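Local coordinates for protein possible adhesin (Caldicellulosiruptor kronotskyensis, PDB 4WA0) that probably mediates attachment of the bacterium to cellulose, this chain being the magnesium-binding, beta-helical C-terminal domain of a tapirin, at residues 17-22 and 320-325; 106-111 and 132-137; 309-314 and 336-341. All blocks are in the same frame, centred on the assembly; numbering follows the deposited sequence.

How the interactions relate
All three contacts belong to one beta-helix and join coils adjacent in the stack or neighbouring sides of it; interaction 1 brings the N-terminal strand 17-19 against the late strand 320-325. Interaction 1 and interaction 3 lie close together, their centres about 17 Å apart, and they touch through Phe321 CZ and Ile314 CG2 at 3.5 Å; their segments alternate along the chain. Interaction 2 is nested inside the loop closed by interaction 1, about 25 Å from interaction 1 and 31 Å from interaction 3 between centres. It shares one sheet with each of them. In interaction 1 the side chain of Phe321 is about 12 Å from that of Leu246, a magnesium ligand; interactions 2 and 3 lie away from the metal site.

Interaction 1: 17-22 and 320-325; sequences ALNTNK and TFNINA
Leu18 pairs with Phe321 and Asn19 with Asn322 where strand 17-19 runs parallel to strand 320-325 in a sheet of the beta-helix. Strand 17-19 has strand 37-39 as its other neighbour, so the N-terminal coil lies inside the sheet and the C-terminal coils continue it. The backbone ladder rests on Asn19: its N donates to Phe321 O at 2.9 Å and its O accepts from Ile323 N at 3.1 Å, both bonds nearly straight. The preceding bond, from Phe321 N to Ala17 O, is weak because it is bent. Past Asn19 the first segment leaves its strand, and water 1 lies between the carbonyls, 2.9 Å from Thr20 O and 2.6 Å from Ile323 O.

The apolar contacts lie on the face carrying Leu18 and Phe321, whose side chains run alongside each other and point the same way. Leu18 CD1 meets Phe321 CD2 at 3.5 Å, obliquely to the ring. Farther on, Asn21 crosses Ile323, with Asn21 OD1 3.4 Å from Ile323 CG2; this buried oxygen has no polar partner in the model.

On the other face, Asn19 and Asn322 lie side by side, pointing the same way, their amide planes 35° apart. Each CG stands opposite its own carbonyl carbon, with chi1 -59°. Asn19 ND2 thereby donates to Asn322 OD1 at 2.7 Å, with the donor tilted 30° from the acceptor's carbonyl plane.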
loop_
_atom_site.group_PDB
_atom_site.type_symbol
_atom_site.label_atom_id
_atom_site.label_comp_id
_atom_site.label_asym_id
_atom_site.label_seq_id
_atom_site.Cartn_x
_atom_site.Cartn_y
_atom_site.Cartn_z
ATOM N N ALA A 17 -0.656 12.182 -4.705
ATOM C CA ALA A 17 -0.899 10.959 -5.430
ATOM C C ALA A 17 0.403 10.175 -5.760
ATOM O O ALA A 17 1.412 10.757 -6.136
ATOM C CB ALA A 17 -1.720 11.205 -6.691
ATOM N N LEU A 18 0.315 8.856 -5.653
ATOM C CA LEU A 18 1.476 7.958 -5.874
ATOM C C LEU A 18 1.089 6.964 -6.966
ATOM O O LEU A 18 0.120 6.220 -6.821
ATOM C CB LEU A 18 1.861 7.251 -4.576
ATOM C CG LEU A 18 2.846 6.056 -4.775
ATOM C CD1 LEU A 18 4.222 6.457 -5.311
ATOM C CD2 LEU A 18 3.094 5.291 -3.477
ATOM N N ASN A 19 1.899 6.907 -8.040
ATOM C CA ASN A 19 1.808 5.891 -9.040
ATOM C C ASN A 19 3.064 5.048 -9.018
ATOM O O ASN A 19 4.152 5.540 -9.327
ATOM C CB ASN A 19 1.649 6.521 -10.403
ATOM C CG ASN A 19 0.408 7.409 -10.482
ATOM O OD1 ASN A 19 -0.659 7.057 -10.040
ATOM N ND2 ASN A 19 0.576 8.578 -11.085
ATOM N N THR A 20 2.985 3.794 -8.569
ATOM C CA THR A 20 4.140 2.914 -8.568
ATOM C C THR A 20 4.544 2.415 -9.979
ATOM O O THR A 20 3.835 2.542 -10.979
ATOM C CB THR A 20 4.015 1.710 -7.629
ATOM O OG1 THR A 20 3.120 0.774 -8.192
ATOM C CG2 THR A 20 3.452 2.106 -6.330
ATOM N N ASN A 21 5.758 1.880 -10.033
ATOM C CA ASN A 21 6.223 1.247 -11.223
ATOM C C ASN A 21 5.811 -0.227 -11.213
ATOM O O ASN A 21 5.351 -0.754 -10.192
ATOM C CB ASN A 21 7.753 1.356 -11.332
ATOM C CG ASN A 21 8.515 0.768 -10.151
ATOM O OD1 ASN A 21 8.156 0.957 -9.002
ATOM N ND2 ASN A 21 9.651 0.157 -10.431
ATOM N N LYS A 22 5.899 -0.886 -12.386
ATOM C CA LYS A 22 5.714 -2.358 -12.429
ATOM C C LYS A 22 6.837 -3.146 -11.780
ATOM O O LYS A 22 8.009 -2.706 -11.672
ATOM C CB LYS A 22 5.625 -2.759 -13.885
ATOM C CG LYS A 22 4.332 -2.169 -14.513
ATOM C CD LYS A 22 4.300 -2.380 -15.981
ATOM C CE LYS A 22 3.254 -1.581 -16.716
ATOM N NZ LYS A 22 1.863 -1.970 -16.507
ATOM N N THR A 320 2.392 15.391 -6.682
ATOM C CA THR A 320 2.093 14.045 -7.132
ATOM C C THR A 320 3.444 13.373 -7.378
ATOM O O THR A 320 4.485 14.056 -7.472
ATOM C CB THR A 320 1.328 13.952 -8.477
ATOM O OG1 THR A 320 2.131 14.518 -9.523
ATOM C CG2 THR A 320 -0.071 14.640 -8.449
ATOM N N PHE A 321 3.434 12.046 -7.525
ATOM C CA PHE A 321 4.674 11.322 -7.546
ATOM C C PHE A 321 4.552 10.059 -8.405
ATOM O O PHE A 321 3.629 9.283 -8.184
ATOM C CB PHE A 321 5.025 10.931 -6.139
ATOM C CG PHE A 321 6.317 10.215 -6.011
ATOM C CD1 PHE A 321 7.433 10.684 -6.675
ATOM C CD2 PHE A 321 6.460 9.173 -5.184
ATOM C CE1 PHE A 321 8.643 10.039 -6.556
ATOM C CE2 PHE A 321 7.660 8.529 -5.016
ATOM C CZ PHE A 321 8.757 8.934 -5.753
ATOM N N ASN A 322 5.458 9.877 -9.356
ATOM C CA ASN A 322 5.559 8.655 -10.149
ATOM C C ASN A 322 6.916 8.076 -9.935
ATOM O O ASN A 322 7.955 8.876 -9.939
ATOM C CB ASN A 322 5.392 8.975 -11.655
ATOM C CG ASN A 322 4.040 9.647 -11.958
ATOM O OD1 ASN A 322 3.060 9.016 -12.064
ATOM N ND2 ASN A 322 4.019 10.973 -11.880
ATOM N N ILE A 323 6.963 6.766 -9.740
ATOM C CA ILE A 323 8.219 5.999 -9.756
ATOM C C ILE A 323 8.267 5.382 -11.134
ATOM O O ILE A 323 7.361 4.610 -11.488
ATOM C CB ILE A 323 8.241 4.892 -8.658
ATOM C CG1 ILE A 323 8.117 5.534 -7.277
ATOM C CG2 ILE A 323 9.573 4.091 -8.776
ATOM C CD1 ILE A 323 7.980 4.437 -6.237
ATOM N N ASN A 324 9.278 5.773 -11.933
ATOM C CA ASN A 324 9.290 5.352 -13.347
ATOM C C ASN A 324 10.535 4.534 -13.651
ATOM O O ASN A 324 11.569 4.734 -13.015
ATOM C CB ASN A 324 9.237 6.548 -14.310
ATOM C CG ASN A 324 7.899 7.287 -14.277
ATOM O OD1 ASN A 324 6.887 6.749 -13.834
ATOM N ND2 ASN A 324 7.941 8.583 -14.592
ATOM N N ALA A 325 10.416 3.640 -14.617
ATOM C CA ALA A 325 11.545 2.783 -15.085
ATOM C C ALA A 325 11.475 2.866 -16.550
ATOM O O ALA A 325 10.547 2.335 -17.167
ATOM C CB ALA A 325 11.398 1.318 -14.639
HETATM O O HOH W 1 5.058 4.605 -12.665
#

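Interaction 2: 106-111 and 132-137; sequences MQLYGA and VNMEVS
With chi1 at -176°, Val132 places CG1 opposite its backbone N and CG2 opposite its carbonyl carbon, and this fork divides the contact with 106-111 between its two methyls. CG1 of Val132 lies 3.9 Å from Leu108 CB and 3.5 Å from Leu108 O. CG2 of Val132 is turned to the backbone that follows, reaching Tyr109 O at 3.4 Å and Gly110 O at 3.6 Å. The second branch thus rests on main chain where the first segment leaves its strand. These carbonyls find their polar partners outside the segments: Tyr109 O accepts from Arg87 NH1, and Gly110 O from Tyr114 OH.

In the beta-helix, strand 106-108 and strand 132-136 lie in different sheets. Strand 112-116, which follows 106-108 along the chain, is the direct neighbour of 132-136, so the contact runs diagonally from one coil to the next across a bend. The nearest CA pair is Ala111 and Val132, 4.2 Å apart, at the point where the first segment approaches that next strand.

Deeper in the coil, CD1 of Leu108 stands anti to its own CA (chi2 -178°) and meets the selenium atom SE of Met134, a selenomethionine, at 4.5 Å. Leu127 and Phe116 also touch Met134, while Tyr114 packs against Leu108 and Val132.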
loop_
_atom_site.group_PDB
_atom_site.type_symbol
_atom_site.label_atom_id
_atom_site.label_comp_id
_atom_site.label_asym_id
_atom_site.label_seq_id
_atom_site.Cartn_x
_atom_site.Cartn_y
_atom_site.Cartn_z
HETATM N N MSE A 106 -15.358 -1.172 -1.670
HETATM C CA MSE A 106 -14.299 -2.158 -1.919
HETATM C C MSE A 106 -14.740 -2.993 -3.070
HETATM O O MSE A 106 -15.719 -3.718 -2.943
HETATM C CB MSE A 106 -14.005 -3.044 -0.726
HETATM C CG MSE A 106 -12.860 -3.973 -1.107
HETATM SE SE MSE A 106 -12.276 -5.140 0.373
HETATM C CE MSE A 106 -12.521 -4.039 2.009
ATOM N N GLN A 107 -14.050 -2.889 -4.217
ATOM C CA GLN A 107 -14.445 -3.614 -5.432
ATOM C C GLN A 107 -13.331 -4.577 -5.847
ATOM O O GLN A 107 -12.241 -4.108 -6.219
ATOM C CB GLN A 107 -14.764 -2.632 -6.548
ATOM C CG GLN A 107 -16.148 -2.006 -6.396
ATOM C CD GLN A 107 -16.497 -1.074 -7.540
ATOM O OE1 GLN A 107 -16.034 -1.250 -8.651
ATOM N NE2 GLN A 107 -17.326 -0.083 -7.265
ATOM N N LEU A 108 -13.546 -5.884 -5.721
ATOM C CA LEU A 108 -12.500 -6.867 -5.980
ATOM C C LEU A 108 -12.905 -7.649 -7.218
ATOM O O LEU A 108 -13.770 -8.517 -7.146
ATOM C CB LEU A 108 -12.259 -7.784 -4.815
ATOM C CG LEU A 108 -11.975 -7.129 -3.447
ATOM C CD1 LEU A 108 -11.708 -8.176 -2.381
ATOM C CD2 LEU A 108 -10.847 -6.137 -3.514
ATOM N N TYR A 109 -12.269 -7.344 -8.341
ATOM C CA TYR A 109 -12.519 -8.000 -9.618
ATOM C C TYR A 109 -11.397 -8.963 -9.983
ATOM O O TYR A 109 -11.641 -10.008 -10.597
ATOM C CB TYR A 109 -12.693 -6.943 -10.695
ATOM C CG TYR A 109 -13.962 -6.096 -10.530
ATOM C CD1 TYR A 109 -15.010 -6.505 -9.727
ATOM C CD2 TYR A 109 -14.031 -4.847 -11.036
ATOM C CE1 TYR A 109 -16.120 -5.679 -9.490
ATOM C CE2 TYR A 109 -15.177 -4.055 -10.855
ATOM C CZ TYR A 109 -16.205 -4.492 -10.092
ATOM O OH TYR A 109 -17.341 -3.677 -9.883
ATOM N N GLY A 110 -10.141 -8.612 -9.651
ATOM C CA GLY A 110 -9.065 -9.501 -10.014
ATOM C C GLY A 110 -9.074 -10.763 -9.198
ATOM O O GLY A 110 -9.302 -10.696 -8.008
ATOM N N ALA A 111 -8.936 -11.929 -9.835
ATOM C CA ALA A 111 -8.733 -13.167 -9.115
ATOM C C ALA A 111 -7.618 -13.051 -8.089
ATOM O O ALA A 111 -6.689 -12.318 -8.312
ATOM C CB ALA A 111 -8.387 -14.249 -10.085
ATOM N N VAL A 132 -11.962 -14.920 -7.395
ATOM C CA VAL A 132 -11.917 -13.840 -6.430
ATOM C C VAL A 132 -12.375 -14.434 -5.069
ATOM O O VAL A 132 -13.612 -14.669 -4.864
ATOM C CB VAL A 132 -12.833 -12.708 -6.807
ATOM C CG1 VAL A 132 -12.661 -11.554 -5.783
ATOM C CG2 VAL A 132 -12.531 -12.202 -8.202
ATOM N N ASN A 133 -11.445 -14.700 -4.175
ATOM C CA ASN A 133 -11.743 -15.452 -2.934
ATOM C C ASN A 133 -11.281 -14.651 -1.736
ATOM O O ASN A 133 -10.074 -14.347 -1.613
ATOM C CB ASN A 133 -11.018 -16.766 -2.963
ATOM C CG ASN A 133 -11.548 -17.693 -4.030
ATOM O OD1 ASN A 133 -12.740 -17.775 -4.222
ATOM N ND2 ASN A 133 -10.654 -18.275 -4.820
HETATM N N MSE A 134 -12.212 -14.198 -0.914
HETATM C CA MSE A 134 -11.894 -13.524 0.351
HETATM C C MSE A 134 -12.130 -14.317 1.550
HETATM O O MSE A 134 -13.146 -15.055 1.650
HETATM C CB MSE A 134 -12.754 -12.262 0.383
HETATM C CG MSE A 134 -12.350 -11.383 1.539
HETATM SE SE MSE A 134 -13.225 -9.604 1.562
HETATM C CE MSE A 134 -14.918 -10.248 2.086
ATOM N N GLU A 135 -11.252 -14.187 2.525
ATOM C CA GLU A 135 -11.453 -14.871 3.840
ATOM C C GLU A 135 -11.389 -13.809 4.912
ATOM O O GLU A 135 -10.493 -12.953 4.850
ATOM C CB GLU A 135 -10.360 -15.871 4.166
ATOM C CG GLU A 135 -10.298 -16.930 3.124
ATOM C CD GLU A 135 -9.361 -18.093 3.374
ATOM O OE1 GLU A 135 -8.554 -18.102 4.336
ATOM O OE2 GLU A 135 -9.474 -18.996 2.534
ATOM N N VAL A 136 -12.264 -13.898 5.910
ATOM C CA VAL A 136 -12.235 -13.018 7.079
ATOM C C VAL A 136 -11.992 -13.887 8.282
ATOM O O VAL A 136 -12.743 -14.847 8.521
ATOM C CB VAL A 136 -13.533 -12.218 7.236
ATOM C CG1 VAL A 136 -13.471 -11.434 8.542
ATOM C CG2 VAL A 136 -13.746 -11.324 6.016
ATOM N N SER A 137 -10.899 -13.624 9.003
ATOM C CA SER A 137 -10.570 -14.572 10.088
ATOM C C SER A 137 -11.216 -14.243 11.419
ATOM O O SER A 137 -11.478 -15.212 12.199
ATOM C CB SER A 137 -9.035 -14.837 10.149
ATOM O OG SER A 137 -8.338 -13.784 10.646
#

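Interaction 3: 309-314 and 336-341; sequences IMNGSI and KYQMPS
Lys336 O is approached by two groups of 309-314: Gly312 N donates to it at 3.0 Å, and the CA of Asn311 adds a CH...O contact to Lys336 O at 3.3 Å. This is a parallel pairing between adjacent coils of the beta-helix, taken at a corner where the chain passes from strand 308-311 to strand 313-316. Within the two segments the first bond runs from Lys336 N to Met310 O at 3.0 Å, almost straight and in the carbonyl plane; a backbone bond between Met310 and Thr334 carries the pairing back from there. The last, from Gln338 N to Gly312 O at 3.1 Å, continues it past the end of strand 333-337.

The corner itself rests on Gly312: at its phi of 146° and psi of -128° a CB would be jammed against the carbonyl oxygen of Asn311, which by itself calls for glycine. Beyond it the strands diverge: Ser313 enters another sheet, where its OG bonds to His293 ND1, while the partner segment leads on to Ser341, the N-cap of helix 342-352.

Side chains flank the ladder. Asn311 OD1 lies 3.5 Å from Lys336 CB, and Gln338 CG comes to 4.1 Å from Asn311 CB. The first side-chain bond of Tyr337 leads away from 309-314, and its OH bonds to Leu8 O. Yet with CG anti to the backbone N (chi1 173°), ring atom CD1 of Tyr337 stays 3.6 Å from Gly312 O and 4.3 Å from Ser313 CB, which approaches at the ring's edge.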
loop_
_atom_site.group_PDB
_atom_site.type_symbol
_atom_site.label_atom_id
_atom_site.label_comp_id
_atom_site.label_asym_id
_atom_site.label_seq_id
_atom_site.Cartn_x
_atom_site.Cartn_y
_atom_site.Cartn_z
ATOM N N ILE A 309 18.303 -2.569 -7.402
ATOM C CA ILE A 309 18.150 -2.982 -6.004
ATOM C C ILE A 309 18.631 -1.864 -5.108
ATOM O O ILE A 309 19.798 -1.434 -5.287
ATOM C CB ILE A 309 18.997 -4.204 -5.725
ATOM C CG1 ILE A 309 18.441 -5.300 -6.636
ATOM C CG2 ILE A 309 18.968 -4.611 -4.242
ATOM C CD1 ILE A 309 19.273 -6.550 -6.697
HETATM N N MSE A 310 17.802 -1.469 -4.149
HETATM C CA MSE A 310 18.258 -0.497 -3.141
HETATM C C MSE A 310 17.846 -0.783 -1.727
HETATM O O MSE A 310 16.889 -1.521 -1.451
HETATM C CB MSE A 310 17.871 0.961 -3.515
HETATM C CG MSE A 310 16.443 1.209 -3.441
HETATM SE SE MSE A 310 16.012 3.083 -4.025
HETATM C CE MSE A 310 16.306 3.896 -2.339
ATOM N N ASN A 311 18.593 -0.188 -0.817
ATOM C CA ASN A 311 18.334 -0.242 0.620
ATOM C C ASN A 311 18.204 1.170 1.152
ATOM O O ASN A 311 19.088 1.970 0.915
ATOM C CB ASN A 311 19.534 -0.884 1.353
ATOM C CG ASN A 311 19.765 -2.320 0.917
ATOM O OD1 ASN A 311 19.122 -3.227 1.421
ATOM N ND2 ASN A 311 20.707 -2.526 0.036
ATOM N N GLY A 312 17.090 1.504 1.793
ATOM C CA GLY A 312 16.794 2.838 2.168
ATOM C C GLY A 312 15.356 3.255 2.135
ATOM O O GLY A 312 14.494 2.580 2.681
ATOM N N SER A 313 15.087 4.361 1.449
ATOM C CA SER A 313 13.734 4.850 1.348
ATOM C C SER A 313 13.625 5.890 0.252
ATOM O O SER A 313 14.646 6.459 -0.212
ATOM C CB SER A 313 13.250 5.388 2.725
ATOM O OG SER A 313 13.843 6.654 3.058
ATOM N N ILE A 314 12.381 6.144 -0.122
ATOM C CA ILE A 314 11.966 7.130 -1.166
ATOM C C ILE A 314 10.882 8.021 -0.615
ATOM O O ILE A 314 9.821 7.525 -0.140
ATOM C CB ILE A 314 11.438 6.417 -2.450
ATOM C CG1 ILE A 314 12.502 5.574 -2.997
ATOM C CG2 ILE A 314 10.841 7.427 -3.409
ATOM C CD1 ILE A 314 11.939 4.638 -4.034
ATOM N N LYS A 336 14.464 -2.423 0.007
ATOM C CA LYS A 336 14.478 -2.918 1.362
ATOM C C LYS A 336 14.562 -1.698 2.245
ATOM O O LYS A 336 15.569 -0.981 2.262
ATOM C CB LYS A 336 15.687 -3.791 1.634
ATOM C CG LYS A 336 15.753 -4.251 3.082
ATOM C CD LYS A 336 15.123 -5.591 3.292
ATOM C CE LYS A 336 16.005 -6.551 4.063
ATOM N NZ LYS A 336 16.169 -6.217 5.495
ATOM N N TYR A 337 13.524 -1.491 3.014
ATOM C CA TYR A 337 13.502 -0.330 3.909
ATOM C C TYR A 337 14.635 -0.312 4.930
ATOM O O TYR A 337 14.906 -1.336 5.574
ATOM C CB TYR A 337 12.175 -0.258 4.652
ATOM C CG TYR A 337 12.180 0.826 5.724
ATOM C CD1 TYR A 337 12.134 2.157 5.373
ATOM C CD2 TYR A 337 12.213 0.517 7.062
ATOM C CE1 TYR A 337 12.142 3.139 6.345
ATOM C CE2 TYR A 337 12.230 1.503 8.031
ATOM C CZ TYR A 337 12.217 2.848 7.659
ATOM O OH TYR A 337 12.192 3.876 8.636
ATOM N N GLN A 338 15.252 0.863 5.130
ATOM C CA GLN A 338 16.156 1.053 6.262
ATOM C C GLN A 338 15.944 2.443 6.787
ATOM O O GLN A 338 15.903 3.394 6.007
ATOM C CB GLN A 338 17.603 1.006 5.800
ATOM C CG GLN A 338 18.030 -0.280 5.136
ATOM C CD GLN A 338 18.168 -1.414 6.164
ATOM O OE1 GLN A 338 18.041 -1.206 7.394
ATOM N NE2 GLN A 338 18.374 -2.613 5.661
HETATM N N MSE A 339 15.855 2.573 8.104
HETATM C CA MSE A 339 15.735 3.887 8.749
HETATM C C MSE A 339 17.014 4.659 8.560
HETATM O O MSE A 339 18.108 4.105 8.747
HETATM C CB MSE A 339 15.478 3.727 10.256
HETATM C CG MSE A 339 15.455 5.039 11.018
HETATM SE SE MSE A 339 13.673 5.885 10.904
HETATM C CE MSE A 339 13.653 6.296 12.836
ATOM N N PRO A 340 16.910 5.955 8.208
ATOM C CA PRO A 340 18.178 6.719 8.170
ATOM C C PRO A 340 18.828 6.804 9.525
ATOM O O PRO A 340 18.127 6.720 10.566
ATOM C CB PRO A 340 17.768 8.107 7.658
ATOM C CG PRO A 340 16.324 8.071 7.407
ATOM C CD PRO A 340 15.748 6.792 7.888
ATOM N N SER A 341 20.138 6.971 9.517
ATOM C CA SER A 341 20.917 7.175 10.738
ATOM C C SER A 341 20.500 8.524 11.347
ATOM O O SER A 341 19.969 9.394 10.674
ATOM C CB SER A 341 22.382 7.215 10.447
ATOM O OG SER A 341 22.681 8.302 9.595
#